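Side-chain contacts in uncharacterized ACR, COG1565 superfamily (PDB 4F3N), which is of unknown function but is probably an S-adenosylmethionine-dependent methyltransferase, perhaps of the kind that symmetrically methylates protein arginines: residues T361-F366 / Q395-E400; F407-F412 / D421-G426. All coordinates share one frame; numbering follows the deposited sequence.

Contact 1 of 2, residues T361-F366 / Q395-E400; sequences TSQARF and QKLISE
Ala-364, in the first turn of helix 363-369, meets Ile-398, the last residue of helix 384-398, with their CA atoms only 4.2 Å apart. So close an approach suits alanine: its CB lies 3.2 Å from Ile-398 O, and the same methyl packs at 4.0 Å against Ile-398 CB. With CG1 of Ile-398 lodged between its own backbone N and carbonyl carbon (chi1 75°), the longer branch leads away, and the base of the side chain touches alanine.

One residue earlier, Gln-363 supplies the polar grip. Its chain is extended, CG anti to the backbone N (chi1 176°), and brings NE2 to 3.0 Å from Leu-397 O. The bond is practically straight at 179°; the oxygen lies in the amide plane, while the nitrogen lies in the carbonyl plane on a lone pair. Leu-397 CD2 also comes within 3.8 Å of NE2.

Ser-362 stands at the N-cap, where its OG accepts from Arg-365 N at 3.2 Å and starts the helix that carries both contact residues. Backbone bonds of Ala-364 with Gly-404 and Lys-396 with Met-403 tie both segments to the connection before strand 407-414.

Helix 384-398 ends at Ile-398, so Leu-397 O lies in its last turn, where main-chain N-H partners commonly run out; here Gln-363 meets it, joining one helix start to another's end. Its side chain is about 6 Å from that of Asn-214, which binds S-adenosylhomocysteine in another structure of this protein; the ligand is absent here.

Contact 2 of 2, residues F407-F412 / D421-G426; sequences FKVIAF and DAFARG. With SO4 (sulfate ion), chain C.
The ring of Phe-423 points its far end at strand 407-414. At its edge, near the ring plane, lies Val-409 O, 3.7 Å from CE1, a position in which the slightly positive rim of the ring meets a carbonyl oxygen. Over one face stands Phe-366, whose ring turns its edge to Phe-423 in a T-shaped pair. Ala-411 CB comes in obliquely, 3.7 Å from CZ, and Val-409 CG1 reaches CZ at 4.0 Å, the valine side chain crossing the phenylalanine at about a right angle.

Val-409 and Ala-411 alternate with Ile-410 along the strand, so both direct their CB toward the ring while Ile-410 faces the other side of the sheet. The small methyl of Ala-411 and the branched valine accommodate the ring; CG of Phe-423 stands anti to its carbonyl carbon (chi1 -66°), sending the long aromatic side chain across to the strand, although the CA atoms of Val-409 and Phe-423 are 9.3 Å apart.

Farther out, Gly-426 donates its backbone N-H to sulfate O4 (N to O4 2.7 Å, bent at 133°); the ion probably came from the crystallisation liquor.

Asn-369 ND2 bonds both Ala-422 O and Arg-425 O, holding the 421-426 turn beside helix 363-369. Phe-423 itself fills the space between that helix and the sheet, touching Phe-295 of strand 293-298 and Thr-361 of strand 356-362.

Overall arrangement
Both contacts build on the end of the seven-stranded sheet, whose order 3-2-1-4-5-7-6, with strand 407-414 antiparallel to its neighbours, is that of the Rossmann-like methyltransferases. Contact 1 lies where edge strand 356-362 runs into its helix and is partly buried; all three touching residues of contact 2 are buried. Their chemistry differs accordingly: a side-chain amide serves a helix end in contact 1, whereas contact 2 relies on apolar packing without a hydrogen bond between its segments. They meet directly, Thr-361 O lying 2.9 Å from Val-409 N and Gln-363 N 2.8 Å from Phe-407 O, probable hydrogen bonds that continue the pairing of strands 356-362 and 407-414 to the first residue of helix 363-369.

Contact 1 of 2, residues T361-F366 / Q395-E400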
ATOM      1  N   THR A 361      10.489 -10.928   0.479  1.00  8.65           N
ATOM      2  CA  THR A 361      10.976 -11.237   1.805  1.00  9.02           C
ATOM      3  C   THR A 361      10.357 -10.282   2.802  1.00  8.50           C
ATOM      4  O   THR A 361       9.560  -9.407   2.416  1.00  8.49           O
ATOM      5  CB  THR A 361      12.521 -11.244   1.861  1.00  9.11           C
ATOM      6  OG1 THR A 361      12.937 -11.883   3.082  1.00 10.32           O
ATOM      7  CG2 THR A 361      13.060  -9.825   1.752  1.00  9.32           C
ATOM      8  N   SER A 362      10.668 -10.447   4.081  1.00  8.50           N
ATOM      9  CA  SER A 362      10.118  -9.556   5.097  1.00  8.34           C
ATOM     10  C   SER A 362      10.855  -8.219   5.046  1.00  7.82           C
ATOM     11  O   SER A 362      11.985  -8.111   4.584  1.00  7.54           O
ATOM     12  CB  SER A 362      10.184 -10.174   6.479  1.00  8.55           C
ATOM     13  OG  SER A 362      11.489 -10.120   7.004  1.00  8.27           O
ATOM     14  N   GLN A 363      10.188  -7.149   5.460  1.00  7.80           N
ATOM     15  CA  GLN A 363      10.883  -5.859   5.557  1.00  7.45           C
ATOM     16  C   GLN A 363      12.146  -5.953   6.396  1.00  7.53           C
ATOM     17  O   GLN A 363      13.151  -5.348   6.066  1.00  7.39           O
ATOM     18  CB  GLN A 363       9.944  -4.815   6.201  1.00  7.25           C
ATOM     19  CG  GLN A 363      10.625  -3.477   6.418  1.00  7.30           C
ATOM     20  CD  GLN A 363       9.630  -2.371   6.682  1.00  7.34           C
ATOM     21  OE1 GLN A 363       8.952  -1.919   5.769  1.00  7.53           O
ATOM     22  NE2 GLN A 363       9.543  -1.916   7.948  1.00  7.33           N
ATOM     23  N   ALA A 364      12.104  -6.687   7.501  1.00  7.92           N
ATOM     24  CA  ALA A 364      13.324  -6.854   8.318  1.00  8.33           C
ATOM     25  C   ALA A 364      14.486  -7.417   7.511  1.00  8.79           C
ATOM     26  O   ALA A 364      15.592  -6.873   7.511  1.00  8.20           O
ATOM     27  CB  ALA A 364      13.082  -7.746   9.528  1.00  8.68           C
ATOM     28  N   ARG A 365      14.225  -8.497   6.790  1.00  9.44           N
ATOM     29  CA  ARG A 365      15.275  -9.173   6.058  1.00 10.60           C
ATOM     30  C   ARG A 365      15.755  -8.271   4.928  1.00  9.31           C
ATOM     31  O   ARG A 365      16.943  -8.169   4.683  1.00  8.78           O
ATOM     32  CB  ARG A 365      14.720 -10.471   5.509  1.00 13.06           C
ATOM     33  CG  ARG A 365      15.695 -11.337   4.769  1.00 16.26           C
ATOM     34  CD  ARG A 365      16.687 -11.954   5.717  1.00 18.69           C
ATOM     35  NE  ARG A 365      17.820 -11.101   5.923  1.00 21.32           N
ATOM     36  CZ  ARG A 365      18.891 -11.455   6.622  1.00 24.70           C
ATOM     37  NH1 ARG A 365      19.885 -10.592   6.759  1.00 25.52           N
ATOM     38  NH2 ARG A 365      18.950 -12.663   7.211  1.00 28.87           N
ATOM     39  N   PHE A 366      14.837  -7.571   4.260  1.00  8.21           N
ATOM     40  CA  PHE A 366      15.191  -6.683   3.145  1.00  7.95           C
ATOM     41  C   PHE A 366      16.106  -5.542   3.647  1.00  7.84           C
ATOM     42  O   PHE A 366      17.164  -5.272   3.066  1.00  7.41           O
ATOM     43  CB  PHE A 366      13.902  -6.134   2.524  1.00  8.05           C
ATOM     44  CG  PHE A 366      14.106  -5.178   1.371  1.00  7.74           C
ATOM     45  CD1 PHE A 366      14.176  -5.648   0.052  1.00  7.85           C
ATOM     46  CD2 PHE A 366      14.166  -3.821   1.596  1.00  7.89           C
ATOM     47  CE1 PHE A 366      14.285  -4.755  -1.021  1.00  8.03           C
ATOM     48  CE2 PHE A 366      14.282  -2.949   0.531  1.00  7.83           C
ATOM     49  CZ  PHE A 366      14.336  -3.415  -0.777  1.00  7.79           C
ATOM     50  N   GLN A 395      14.844  -0.320  15.192  1.00 12.77           N
ATOM     51  CA  GLN A 395      14.127  -1.411  15.827  1.00 13.13           C
ATOM     52  C   GLN A 395      12.671  -1.447  15.414  1.00 12.08           C
ATOM     53  O   GLN A 395      12.111  -2.522  15.209  1.00 12.18           O
ATOM     54  CB  GLN A 395      14.261  -1.328  17.363  1.00 15.24           C
ATOM     55  CG  GLN A 395      13.561  -2.455  18.082  1.00 18.23           C
ATOM     56  CD  GLN A 395      13.828  -2.417  19.564  1.00 21.25           C
ATOM     57  OE1 GLN A 395      13.518  -1.412  20.221  1.00 27.17           O
ATOM     58  NE2 GLN A 395      14.382  -3.504  20.110  1.00 23.35           N
ATOM     59  N   LYS A 396      12.020  -0.292  15.306  1.00 11.59           N
ATOM     60  CA  LYS A 396      10.634  -0.264  14.840  1.00 10.82           C
ATOM     61  C   LYS A 396      10.529  -0.837  13.419  1.00 10.40           C
ATOM     62  O   LYS A 396       9.562  -1.546  13.085  1.00  9.96           O
ATOM     63  CB  LYS A 396      10.115   1.171  14.852  1.00 11.57           C
ATOM     64  N   LEU A 397      11.514  -0.496  12.592  1.00  9.70           N
ATOM     65  CA  LEU A 397      11.504  -0.961  11.193  1.00  9.56           C
ATOM     66  C   LEU A 397      11.735  -2.469  11.036  1.00  9.61           C
ATOM     67  O   LEU A 397      11.216  -3.064  10.092  1.00  9.09           O
ATOM     68  CB  LEU A 397      12.523  -0.210  10.359  1.00  9.35           C
ATOM     69  CG  LEU A 397      12.207   1.251  10.058  1.00  9.36           C
ATOM     70  CD1 LEU A 397      13.353   1.961   9.390  1.00  9.58           C
ATOM     71  CD2 LEU A 397      10.948   1.390   9.201  1.00  9.26           C
ATOM     72  N   ILE A 398      12.513  -3.076  11.938  1.00  9.42           N
ATOM     73  CA  ILE A 398      12.997  -4.436  11.718  1.00  9.78           C
ATOM     74  C   ILE A 398      12.559  -5.443  12.777  1.00 10.32           C
ATOM     75  O   ILE A 398      12.585  -6.653  12.514  1.00 10.33           O
ATOM     76  CB  ILE A 398      14.559  -4.527  11.481  1.00  9.91           C
ATOM     77  CG1 ILE A 398      15.360  -4.333  12.780  1.00 10.27           C
ATOM     78  CG2 ILE A 398      14.979  -3.502  10.395  1.00  9.54           C
ATOM     79  CD1 ILE A 398      16.883  -4.494  12.611  1.00 10.60           C
ATOM     80  N   SER A 399      12.095  -4.977  13.936  1.00 11.05           N
ATOM     81  CA  SER A 399      11.655  -5.905  14.959  1.00 12.12           C
ATOM     82  C   SER A 399      10.428  -6.735  14.534  1.00 12.02           C
ATOM     83  O   SER A 399       9.481  -6.222  13.964  1.00 11.46           O
ATOM     84  CB  SER A 399      11.390  -5.185  16.304  1.00 12.80           C
ATOM     85  OG  SER A 399      10.769  -6.102  17.189  1.00 15.62           O
ATOM     86  N   GLU A 400      10.447  -8.025  14.866  1.00 13.32           N
ATOM     87  CA  GLU A 400       9.316  -8.931  14.647  1.00 14.32           C
ATOM     88  C   GLU A 400       8.074  -8.413  15.384  1.00 14.14           C
ATOM     89  O   GLU A 400       6.944  -8.649  14.939  1.00 13.70           O
ATOM     90  CB  GLU A 400       9.644 -10.352  15.162  1.00 16.82           C
ATOM     91  CG  GLU A 400       8.526 -11.357  14.991  1.00 18.94           C
ATOM     92  CD  GLU A 400       8.783 -12.666  15.719  1.00 22.12           C
ATOM     93  OE1 GLU A 400       9.373 -12.668  16.812  1.00 25.48           O
ATOM     94  OE2 GLU A 400       8.361 -13.702  15.185  1.00 27.45           O
TER

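Contact 2 of 2, residues F407-F412 / D421-G426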
ATOM      1  N   PHE A 407       5.437  -6.342   7.784  1.00  8.73           N
ATOM      2  CA  PHE A 407       5.689  -5.673   6.513  1.00  8.38           C
ATOM      3  C   PHE A 407       6.582  -6.553   5.635  1.00  8.18           C
ATOM      4  O   PHE A 407       7.474  -7.224   6.163  1.00  8.40           O
ATOM      5  CB  PHE A 407       6.344  -4.338   6.746  1.00  8.51           C
ATOM      6  CG  PHE A 407       5.359  -3.241   7.149  1.00  8.82           C
ATOM      7  CD1 PHE A 407       4.661  -3.320   8.366  1.00  8.85           C
ATOM      8  CD2 PHE A 407       5.127  -2.140   6.314  1.00  8.67           C
ATOM      9  CE1 PHE A 407       3.791  -2.334   8.733  1.00  9.01           C
ATOM     10  CE2 PHE A 407       4.222  -1.160   6.684  1.00  8.64           C
ATOM     11  CZ  PHE A 407       3.535  -1.273   7.881  1.00  8.74           C
ATOM     12  N   LYS A 408       6.279  -6.580   4.332  1.00  7.91           N
ATOM     13  CA  LYS A 408       6.976  -7.383   3.343  1.00  7.91           C
ATOM     14  C   LYS A 408       7.411  -6.471   2.222  1.00  7.50           C
ATOM     15  O   LYS A 408       6.865  -5.377   2.037  1.00  7.39           O
ATOM     16  CB  LYS A 408       6.091  -8.490   2.738  1.00  8.27           C
ATOM     17  CG  LYS A 408       5.311  -9.326   3.752  1.00  8.56           C
ATOM     18  CD  LYS A 408       6.251 -10.143   4.659  1.00  9.10           C
ATOM     19  CE  LYS A 408       5.480 -11.194   5.483  1.00  9.42           C
ATOM     20  NZ  LYS A 408       4.592 -10.584   6.529  1.00  9.61           N
ATOM     21  N   VAL A 409       8.446  -6.905   1.503  1.00  7.29           N
ATOM     22  CA  VAL A 409       8.814  -6.269   0.251  1.00  6.83           C
ATOM     23  C   VAL A 409       8.742  -7.305  -0.856  1.00  7.06           C
ATOM     24  O   VAL A 409       9.364  -8.372  -0.739  1.00  6.99           O
ATOM     25  CB  VAL A 409      10.236  -5.707   0.303  1.00  6.93           C
ATOM     26  CG1 VAL A 409      10.531  -4.974  -0.978  1.00  7.05           C
ATOM     27  CG2 VAL A 409      10.409  -4.740   1.528  1.00  7.13           C
ATOM     28  N   ILE A 410       8.017  -6.965  -1.925  1.00  6.93           N
ATOM     29  CA  ILE A 410       8.010  -7.757  -3.163  1.00  7.03           C
ATOM     30  C   ILE A 410       8.521  -6.861  -4.306  1.00  7.36           C
ATOM     31  O   ILE A 410       8.260  -5.667  -4.323  1.00  7.32           O
ATOM     32  CB  ILE A 410       6.610  -8.366  -3.458  1.00  7.13           C
ATOM     33  CG1 ILE A 410       6.700  -9.463  -4.518  1.00  7.27           C
ATOM     34  CG2 ILE A 410       5.581  -7.291  -3.885  1.00  6.82           C
ATOM     35  CD1 ILE A 410       5.486 -10.414  -4.456  1.00  7.43           C
ATOM     36  N   ALA A 411       9.307  -7.426  -5.216  1.00  7.62           N
ATOM     37  CA  ALA A 411       9.822  -6.673  -6.327  1.00  7.78           C
ATOM     38  C   ALA A 411       9.750  -7.481  -7.614  1.00  8.08           C
ATOM     39  O   ALA A 411       9.928  -8.695  -7.595  1.00  8.66           O
ATOM     40  CB  ALA A 411      11.261  -6.246  -6.067  1.00  7.76           C
ATOM     41  N   PHE A 412       9.484  -6.783  -8.702  1.00  8.19           N
ATOM     42  CA  PHE A 412       9.441  -7.315 -10.053  1.00  8.39           C
ATOM     43  C   PHE A 412      10.464  -6.581 -10.918  1.00  8.71           C
ATOM     44  O   PHE A 412      10.853  -5.430 -10.643  1.00  8.28           O
ATOM     45  CB  PHE A 412       8.032  -7.121 -10.632  1.00  8.18           C
ATOM     46  CG  PHE A 412       6.945  -7.760  -9.826  1.00  8.14           C
ATOM     47  CD1 PHE A 412       6.713  -9.112  -9.942  1.00  8.42           C
ATOM     48  CD2 PHE A 412       6.192  -7.022  -8.907  1.00  7.71           C
ATOM     49  CE1 PHE A 412       5.722  -9.719  -9.181  1.00  8.41           C
ATOM     50  CE2 PHE A 412       5.205  -7.626  -8.156  1.00  7.74           C
ATOM     51  CZ  PHE A 412       4.952  -8.963  -8.324  1.00  7.92           C
ATOM     52  N   ASP A 421      21.330  -7.570  -3.816  1.00 13.89           N
ATOM     53  CA  ASP A 421      21.868  -7.848  -2.471  1.00 15.43           C
ATOM     54  C   ASP A 421      20.721  -7.820  -1.461  1.00 13.48           C
ATOM     55  O   ASP A 421      20.690  -8.602  -0.510  1.00 12.93           O
ATOM     56  CB  ASP A 421      22.947  -6.816  -2.097  1.00 17.41           C
ATOM     57  CG  ASP A 421      24.201  -6.917  -2.992  1.00 20.96           C
ATOM     58  OD1 ASP A 421      24.296  -7.853  -3.808  1.00 26.76           O
ATOM     59  OD2 ASP A 421      25.070  -6.041  -2.895  1.00 23.44           O
ATOM     60  N   ALA A 422      19.748  -6.937  -1.669  1.00 12.42           N
ATOM     61  CA  ALA A 422      18.655  -6.837  -0.692  1.00 11.68           C
ATOM     62  C   ALA A 422      17.813  -8.082  -0.522  1.00 11.69           C
ATOM     63  O   ALA A 422      17.202  -8.249   0.550  1.00 11.54           O
ATOM     64  CB  ALA A 422      17.768  -5.633  -0.984  1.00 11.35           C
ATOM     65  N   PHE A 423      17.806  -8.964  -1.523  1.00 12.46           N
ATOM     66  CA  PHE A 423      17.040 -10.196  -1.474  1.00 13.32           C
ATOM     67  C   PHE A 423      17.944 -11.439  -1.426  1.00 15.22           C
ATOM     68  O   PHE A 423      17.427 -12.568  -1.454  1.00 17.67           O
ATOM     69  CB  PHE A 423      16.116 -10.327  -2.694  1.00 13.05           C
ATOM     70  CG  PHE A 423      14.998  -9.294  -2.779  1.00 12.13           C
ATOM     71  CD1 PHE A 423      13.908  -9.331  -1.919  1.00 11.76           C
ATOM     72  CD2 PHE A 423      15.038  -8.307  -3.742  1.00 11.73           C
ATOM     73  CE1 PHE A 423      12.878  -8.403  -2.042  1.00 11.59           C
ATOM     74  CE2 PHE A 423      14.025  -7.355  -3.864  1.00 11.57           C
ATOM     75  CZ  PHE A 423      12.941  -7.411  -3.014  1.00 11.44           C
ATOM     76  N   ALA A 424      19.265 -11.272  -1.339  1.00 16.60           N
ATOM     77  CA  ALA A 424      20.210 -12.432  -1.529  1.00 17.45           C
ATOM     78  C   ALA A 424      20.328 -13.385  -0.332  1.00 19.15           C
ATOM     79  O   ALA A 424      20.883 -14.492  -0.445  1.00 22.77           O
ATOM     80  CB  ALA A 424      21.599 -11.923  -1.925  1.00 18.12           C
ATOM     81  N   ARG A 425      19.896 -12.971   0.835  1.00 17.48           N
ATOM     82  CA  ARG A 425      19.826 -13.874   1.985  1.00 16.90           C
ATOM     83  C   ARG A 425      18.386 -13.898   2.474  1.00 16.32           C
ATOM     84  O   ARG A 425      17.756 -12.841   2.610  1.00 15.53           O
ATOM     85  CB  ARG A 425      20.801 -13.414   3.099  1.00 17.74           C
ATOM     86  N   GLY A 426      17.815 -15.092   2.625  1.00 14.31           N
ATOM     87  CA  GLY A 426      16.521 -15.230   3.286  1.00 14.62           C
ATOM     88  C   GLY A 426      15.354 -14.904   2.386  1.00 14.29           C
ATOM     89  O   GLY A 426      14.288 -14.503   2.877  1.00 14.84           O
TER
HETATM   90  S   SO4 C 502      19.231 -18.249   2.426  1.00 58.04           S
HETATM   91  O1  SO4 C 502      17.746 -18.301   2.446  1.00 62.54           O
HETATM   92  O2  SO4 C 502      19.740 -19.321   3.324  1.00 61.87           O
HETATM   93  O3  SO4 C 502      19.698 -18.424   1.034  1.00 58.78           O
HETATM   94  O4  SO4 C 502      19.728 -16.962   2.953  1.00 54.80           O